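Local coordinates for 2-Keto-3-deoxy-(6-phospho-)gluconate aldolase (Thermoproteus tenax, PDB 2R91), which is an aldolase of the dihydrodipicolinate synthetase family, built on a TIM-barrel fold, at residues 142-147 with 166-171; 135-140 with 159-164; 164-167 with 173-176. All coordinates share one frame; numbering follows the deposited sequence.

Contact 1 (142-147 with 166-171); sequences AAKELG and KRYLPQ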
# COMPACT_ATOMS: atom_id res chain seq x y z
N ALA A 142 1.52 -17.17 -11.52
CA ALA A 142 1.31 -18.08 -10.38
C ALA A 142 0.16 -19.06 -10.65
O ALA A 142 0.27 -20.25 -10.35
CB ALA A 142 1.04 -17.28 -9.13
N ALA A 143 -0.93 -18.56 -11.21
CA ALA A 143 -2.07 -19.40 -11.55
C ALA A 143 -1.71 -20.51 -12.57
O ALA A 143 -2.13 -21.69 -12.44
CB ALA A 143 -3.22 -18.54 -12.06
N LYS A 144 -0.91 -20.13 -13.57
CA LYS A 144 -0.40 -21.10 -14.54
C LYS A 144 0.51 -22.13 -13.87
O LYS A 144 0.40 -23.33 -14.14
CB LYS A 144 0.37 -20.40 -15.68
CG LYS A 144 0.90 -21.38 -16.75
CD LYS A 144 1.76 -20.69 -17.80
CE LYS A 144 2.17 -21.69 -18.93
NZ LYS A 144 3.20 -21.07 -19.84
N GLU A 145 1.39 -21.63 -12.99
CA GLU A 145 2.34 -22.44 -12.19
C GLU A 145 1.64 -23.49 -11.31
O GLU A 145 2.27 -24.50 -10.94
CB GLU A 145 3.30 -21.54 -11.33
CG GLU A 145 4.50 -20.88 -12.12
CD GLU A 145 5.23 -19.63 -11.45
OE1 GLU A 145 4.63 -18.79 -10.70
OE2 GLU A 145 6.44 -19.44 -11.74
N LEU A 146 0.36 -23.27 -10.98
CA LEU A 146 -0.39 -24.25 -10.18
C LEU A 146 -0.70 -25.49 -10.99
O LEU A 146 -0.77 -26.60 -10.44
CB LEU A 146 -1.71 -23.67 -9.64
CG LEU A 146 -1.59 -22.54 -8.64
CD1 LEU A 146 -3.00 -21.98 -8.32
CD2 LEU A 146 -0.88 -23.02 -7.35
N GLY A 147 -0.89 -25.31 -12.29
CA GLY A 147 -1.05 -26.43 -13.22
C GLY A 147 -2.42 -27.11 -13.36
O GLY A 147 -2.51 -28.17 -13.98
N LYS A 166 -5.99 -14.52 -19.29
CA LYS A 166 -6.30 -14.97 -20.64
C LYS A 166 -5.01 -15.20 -21.44
O LYS A 166 -4.94 -16.08 -22.27
CB LYS A 166 -7.15 -13.89 -21.31
CG LYS A 166 -8.11 -14.39 -22.32
CD LYS A 166 -9.50 -14.40 -21.72
CE LYS A 166 -10.27 -15.62 -22.23
NZ LYS A 166 -10.70 -15.33 -23.57
N ARG A 167 -3.99 -14.41 -21.16
CA ARG A 167 -2.71 -14.55 -21.84
C ARG A 167 -1.98 -15.82 -21.40
O ARG A 167 -1.46 -16.57 -22.25
CB ARG A 167 -1.86 -13.31 -21.58
CG ARG A 167 -0.49 -13.29 -22.24
CD ARG A 167 0.25 -12.05 -21.78
NE ARG A 167 1.67 -12.32 -21.64
CZ ARG A 167 2.48 -11.71 -20.79
NH1 ARG A 167 2.03 -10.80 -19.93
NH2 ARG A 167 3.76 -12.03 -20.82
N TYR A 168 -1.92 -16.06 -20.09
CA TYR A 168 -1.19 -17.22 -19.56
C TYR A 168 -1.99 -18.50 -19.58
O TYR A 168 -1.41 -19.60 -19.59
CB TYR A 168 -0.71 -16.97 -18.12
CG TYR A 168 0.56 -16.15 -18.00
CD1 TYR A 168 0.53 -14.78 -18.13
CD2 TYR A 168 1.78 -16.75 -17.75
CE1 TYR A 168 1.67 -14.02 -18.02
CE2 TYR A 168 2.94 -16.00 -17.63
CZ TYR A 168 2.87 -14.63 -17.78
OH TYR A 168 4.01 -13.87 -17.65
N LEU A 169 -3.31 -18.38 -19.56
CA LEU A 169 -4.19 -19.56 -19.60
C LEU A 169 -5.22 -19.40 -20.70
O LEU A 169 -6.39 -19.12 -20.42
CB LEU A 169 -4.88 -19.79 -18.25
CG LEU A 169 -3.95 -19.90 -17.04
CD1 LEU A 169 -4.71 -19.92 -15.72
CD2 LEU A 169 -3.15 -21.14 -17.19
N PRO A 170 -4.80 -19.59 -21.97
CA PRO A 170 -5.69 -19.28 -23.09
C PRO A 170 -6.97 -20.12 -23.13
O PRO A 170 -7.93 -19.73 -23.78
CB PRO A 170 -4.82 -19.56 -24.35
CG PRO A 170 -3.43 -19.62 -23.88
CD PRO A 170 -3.48 -20.06 -22.42
N GLN A 171 -6.97 -21.26 -22.44
CA GLN A 171 -8.15 -22.13 -22.38
C GLN A 171 -9.08 -21.89 -21.18
O GLN A 171 -10.20 -22.41 -21.14
CB GLN A 171 -7.72 -23.60 -22.42
CG GLN A 171 -7.04 -24.01 -23.74
CD GLN A 171 -7.88 -23.62 -24.95
OE1 GLN A 171 -9.08 -23.95 -25.04
NE2 GLN A 171 -7.26 -22.91 -25.91
O HOH W 1 0.88 -19.93 -21.31
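With chi1 at -178° and every later torsion also near 180°, Lys144 leaves its helix as a straight rod that runs past the last turn of helix 159-168, where Tyr168 and Leu169 meet it. Tyr168 has CG anti to its carbonyl carbon (chi1 -80°), which presents the CD2 edge of the ring to the lysine: CD of Lys144 lies in the ring plane, 3.9 Å from CD2 of Tyr168, and the two side chains cross at about a right angle. Leu169, the first residue beyond the helical backbone angles, packs against the backbone side of helix 140-146. Its CD2 lies 3.8 Å from CA of Lys144, while its other branch, CD1, reaches CB of the buried Ala143 at 4.2 Å. The polar link is indirect. A water accepts from NZ of Lys144 at 3.0 Å and donates to the carbonyl O of Tyr168 at 2.9 Å, bridging the ammonium group to the C-terminal end of helix 159-168, where the helix dipole would favour a positive charge. At the far end of the ring, OH of Tyr168 bonds to Glu232 of the second subunit, so the same tyrosine faces both a neighbouring helix and the subunit interface. Through Leu169 on Ala143 and the lysine chain on the tyrosine edge, the contact joins helices 140-146 and 159-168, which follow one another in the outer layer of the TIM barrel.

Contact 2 (135-140 with 159-164); sequences GRDVDA and LAHTLA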
# COMPACT_ATOMS: atom_id res chain seq x y z
N GLY A 135 -5.73 -10.42 0.93
CA GLY A 135 -4.47 -9.96 1.48
C GLY A 135 -3.28 -10.50 0.71
O GLY A 135 -2.13 -10.28 1.09
N ARG A 136 -3.54 -11.28 -0.34
CA ARG A 136 -2.50 -11.74 -1.27
C ARG A 136 -3.10 -11.85 -2.66
O ARG A 136 -4.32 -11.92 -2.82
CB ARG A 136 -1.85 -13.10 -0.86
CG ARG A 136 -2.85 -14.27 -0.60
CD ARG A 136 -2.16 -15.58 -0.19
NE ARG A 136 -1.18 -15.35 0.88
CZ ARG A 136 -1.46 -15.23 2.18
NH1 ARG A 136 -2.71 -15.43 2.65
NH2 ARG A 136 -0.45 -14.95 3.01
N ASP A 137 -2.23 -11.95 -3.64
CA ASP A 137 -2.60 -12.08 -5.05
C ASP A 137 -2.06 -13.40 -5.58
O ASP A 137 -0.90 -13.74 -5.32
CB ASP A 137 -1.92 -10.91 -5.82
CG ASP A 137 -2.30 -10.86 -7.30
OD1 ASP A 137 -3.41 -11.28 -7.68
OD2 ASP A 137 -1.46 -10.40 -8.10
N VAL A 138 -2.87 -14.12 -6.33
CA VAL A 138 -2.39 -15.22 -7.15
C VAL A 138 -2.51 -14.77 -8.61
O VAL A 138 -3.60 -14.87 -9.21
CB VAL A 138 -3.16 -16.52 -6.87
CG1 VAL A 138 -2.68 -17.65 -7.80
CG2 VAL A 138 -2.95 -16.94 -5.38
N ASP A 139 -1.42 -14.22 -9.15
CA ASP A 139 -1.48 -13.55 -10.46
C ASP A 139 -1.48 -14.59 -11.60
O ASP A 139 -1.45 -15.80 -11.34
CB ASP A 139 -0.40 -12.43 -10.61
CG ASP A 139 1.05 -12.96 -10.72
OD1 ASP A 139 1.26 -14.18 -10.76
OD2 ASP A 139 1.98 -12.12 -10.77
N ALA A 140 -1.54 -14.13 -12.85
CA ALA A 140 -1.66 -15.06 -13.98
C ALA A 140 -0.52 -16.09 -14.02
O ALA A 140 -0.75 -17.30 -14.24
CB ALA A 140 -1.73 -14.27 -15.32
N LEU A 159 -7.79 -4.01 -14.87
CA LEU A 159 -8.25 -4.84 -15.98
C LEU A 159 -7.10 -5.61 -16.63
O LEU A 159 -7.26 -6.74 -17.08
CB LEU A 159 -8.97 -3.98 -17.02
CG LEU A 159 -9.72 -4.75 -18.11
CD1 LEU A 159 -10.82 -5.65 -17.49
CD2 LEU A 159 -10.36 -3.74 -19.15
N ALA A 160 -5.91 -5.00 -16.65
CA ALA A 160 -4.74 -5.68 -17.22
C ALA A 160 -4.38 -6.93 -16.41
O ALA A 160 -3.99 -7.92 -16.97
CB ALA A 160 -3.55 -4.73 -17.26
N HIS A 161 -4.50 -6.86 -15.10
CA HIS A 161 -4.22 -8.03 -14.24
C HIS A 161 -5.16 -9.17 -14.68
O HIS A 161 -4.74 -10.33 -14.86
CB HIS A 161 -4.44 -7.60 -12.77
CG HIS A 161 -4.06 -8.64 -11.76
ND1 HIS A 161 -4.89 -9.69 -11.43
CD2 HIS A 161 -2.93 -8.81 -11.03
CE1 HIS A 161 -4.29 -10.46 -10.52
NE2 HIS A 161 -3.10 -9.94 -10.26
N THR A 162 -6.43 -8.85 -14.90
CA THR A 162 -7.42 -9.85 -15.32
C THR A 162 -7.12 -10.40 -16.71
O THR A 162 -7.13 -11.63 -16.94
CB THR A 162 -8.85 -9.30 -15.26
OG1 THR A 162 -9.08 -8.74 -13.98
CG2 THR A 162 -9.90 -10.41 -15.50
N LEU A 163 -6.84 -9.49 -17.66
CA LEU A 163 -6.51 -9.90 -19.02
C LEU A 163 -5.30 -10.83 -19.03
O LEU A 163 -5.23 -11.74 -19.83
CB LEU A 163 -6.22 -8.64 -19.90
CG LEU A 163 -7.48 -7.97 -20.48
CD1 LEU A 163 -7.19 -6.52 -20.91
CD2 LEU A 163 -8.02 -8.79 -21.67
N ALA A 164 -4.34 -10.59 -18.15
CA ALA A 164 -3.16 -11.44 -18.11
C ALA A 164 -3.50 -12.93 -17.90
O ALA A 164 -2.76 -13.79 -18.38
CB ALA A 164 -2.18 -10.94 -17.04
O HOH W 2 -2.52 -11.47 -13.27
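Asp137 and His161 approach from opposite directions and meet through a hydrogen bond, the N-H of NE2 of His161 pointing to OD2 of Asp137 at 2.8 Å with an N-H...O angle of 157°. The bond uses the syn side of the carboxylate and lies close to the imidazole plane, although the two flat groups are turned 41° apart. Both side chains are sent across by an anti first torsion (-176° in Asp137). On its other nitrogen the ring is held by Asp154, ND1 bonding to OD2 of that residue, and a carboxylate at each nitrogen would be expected to fix the ring's rotation.

The segment 135-140 is the loop that leads into helix 140-146 of the barrel's outer layer, and Asp139 stands at the N-cap of that helix, its OD1 accepting from the backbone N of Ala142. Here the tight part of the contact begins: CB of the buried Ala140 sits 3.3 Å from the carbonyl O of Ala164 and 3.8 Å from CB of Ala164, two small residues letting the backbones come to 5.7 Å between their CA atoms.

Toward the histidine the fit is looser, with CA of Asp139 and CA of His161 7.2 Å apart. There the backbones are joined through a water, which accepts from N of Ala140, donates to O of His161 and lies over the centre of one imidazole face; CB of Asp139 approaches NE2 of His161 only obliquely, at 3.7 Å.

Contact 3 (164-167 with 173-176); sequences AYKR and RVYN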
# COMPACT_ATOMS: atom_id res chain seq x y z
N ALA A 164 -4.34 -10.59 -18.15
CA ALA A 164 -3.16 -11.44 -18.11
C ALA A 164 -3.50 -12.93 -17.90
O ALA A 164 -2.76 -13.79 -18.38
CB ALA A 164 -2.18 -10.94 -17.04
N TYR A 165 -4.61 -13.25 -17.23
CA TYR A 165 -4.99 -14.68 -17.10
C TYR A 165 -5.35 -15.30 -18.43
O TYR A 165 -5.06 -16.46 -18.69
CB TYR A 165 -6.16 -14.89 -16.13
CG TYR A 165 -5.88 -14.49 -14.70
CD1 TYR A 165 -5.15 -15.33 -13.85
CD2 TYR A 165 -6.39 -13.31 -14.19
CE1 TYR A 165 -4.91 -14.99 -12.54
CE2 TYR A 165 -6.16 -12.95 -12.87
CZ TYR A 165 -5.41 -13.81 -12.05
OH TYR A 165 -5.17 -13.45 -10.75
N LYS A 166 -5.99 -14.52 -19.29
CA LYS A 166 -6.30 -14.97 -20.64
C LYS A 166 -5.01 -15.20 -21.44
O LYS A 166 -4.94 -16.08 -22.27
CB LYS A 166 -7.15 -13.89 -21.31
CG LYS A 166 -8.11 -14.39 -22.32
CD LYS A 166 -9.50 -14.40 -21.72
CE LYS A 166 -10.27 -15.62 -22.23
NZ LYS A 166 -10.70 -15.33 -23.57
N ARG A 167 -3.99 -14.41 -21.16
CA ARG A 167 -2.71 -14.55 -21.84
C ARG A 167 -1.98 -15.82 -21.40
O ARG A 167 -1.46 -16.57 -22.25
CB ARG A 167 -1.86 -13.31 -21.58
CG ARG A 167 -0.49 -13.29 -22.24
CD ARG A 167 0.25 -12.05 -21.78
NE ARG A 167 1.67 -12.32 -21.64
CZ ARG A 167 2.48 -11.71 -20.79
NH1 ARG A 167 2.03 -10.80 -19.93
NH2 ARG A 167 3.76 -12.03 -20.82
N ARG A 173 -11.70 -20.02 -18.68
CA ARG A 173 -12.73 -19.00 -18.68
C ARG A 173 -12.38 -17.90 -17.64
O ARG A 173 -12.28 -18.19 -16.45
CB ARG A 173 -14.08 -19.61 -18.34
CG ARG A 173 -14.72 -20.47 -19.44
CD ARG A 173 -15.76 -21.45 -18.84
NE ARG A 173 -16.84 -20.77 -18.10
CZ ARG A 173 -17.65 -21.33 -17.18
NH1 ARG A 173 -17.51 -22.62 -16.84
NH2 ARG A 173 -18.60 -20.61 -16.59
N VAL A 174 -12.21 -16.67 -18.11
CA VAL A 174 -11.75 -15.54 -17.27
C VAL A 174 -12.83 -14.45 -17.14
O VAL A 174 -13.42 -14.02 -18.15
CB VAL A 174 -10.38 -14.97 -17.79
CG1 VAL A 174 -9.92 -13.79 -16.93
CG2 VAL A 174 -9.30 -16.06 -17.82
N TYR A 175 -13.11 -14.02 -15.91
CA TYR A 175 -14.15 -13.06 -15.56
C TYR A 175 -13.57 -11.99 -14.65
O TYR A 175 -12.71 -12.27 -13.79
CB TYR A 175 -15.26 -13.75 -14.74
CG TYR A 175 -15.86 -14.92 -15.47
CD1 TYR A 175 -17.03 -14.78 -16.20
CD2 TYR A 175 -15.23 -16.15 -15.48
CE1 TYR A 175 -17.57 -15.83 -16.92
CE2 TYR A 175 -15.78 -17.23 -16.18
CZ TYR A 175 -16.95 -17.05 -16.88
OH TYR A 175 -17.49 -18.11 -17.57
N ASN A 176 -14.01 -10.76 -14.83
CA ASN A 176 -13.65 -9.70 -13.89
C ASN A 176 -14.81 -9.44 -12.94
O ASN A 176 -15.98 -9.46 -13.35
CB ASN A 176 -13.19 -8.42 -14.62
CG ASN A 176 -12.86 -7.30 -13.66
OD1 ASN A 176 -13.75 -6.61 -13.20
ND2 ASN A 176 -11.59 -7.15 -13.32
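Helix 159-168 and strand 173-176 come closest at Lys166 and Val174, whose CA atoms are 6.4 Å apart. The helix belongs to a beta-alpha-beta unit joining parallel strands 149-154 and 173-176 of the barrel. Val174 points its side chain at the helix, and both methyls reach CB of Tyr165: CG2 of Val174 lies 3.8 Å from that CB and 3.9 Å from the backbone N of Lys166, and CG1 of Val174 is 4.0 Å from the same Tyr165 CB. The tyrosine starts toward the strand, but its ring then leads away. Lys166, bent at chi2 (103°) and chi3, lays its aliphatic part beside the valine, CD being 4.1 Å from CB of Val174. The polar ends of the two helix residues turn to different partners: Tyr165 OH bonds to the carbonyl O of Val138, while Lys166 NZ has a weak, long ion pair with Asp191. With van der Waals packing around the two methyls of Val174 and no polar bond between the two segments, this buried helix-strand interface is consistent with apolar packing as its main contribution.

How the contacts relate
From the N terminus, the chain first passes 135-140 and then 142-147, runs through strand 149-154 and returns along helix 159-168, where 159-164 closes contact 2 and 166-171 closes contact 1. Their segments alternate, so these two loops cross, each spanning 18 residues. Contact 3 is a much shorter closure, five residues from 164-167 to strand 173-176; it shares Ala164 with contact 2 and Lys166 and Arg167 with contact 1. One helix thus serves all three, with centres 9 to 11 Å apart, tying helix 140-146 and the loop leading into it, through helix 159-168, to strand 173-176. All three contacts also touch the second subunit.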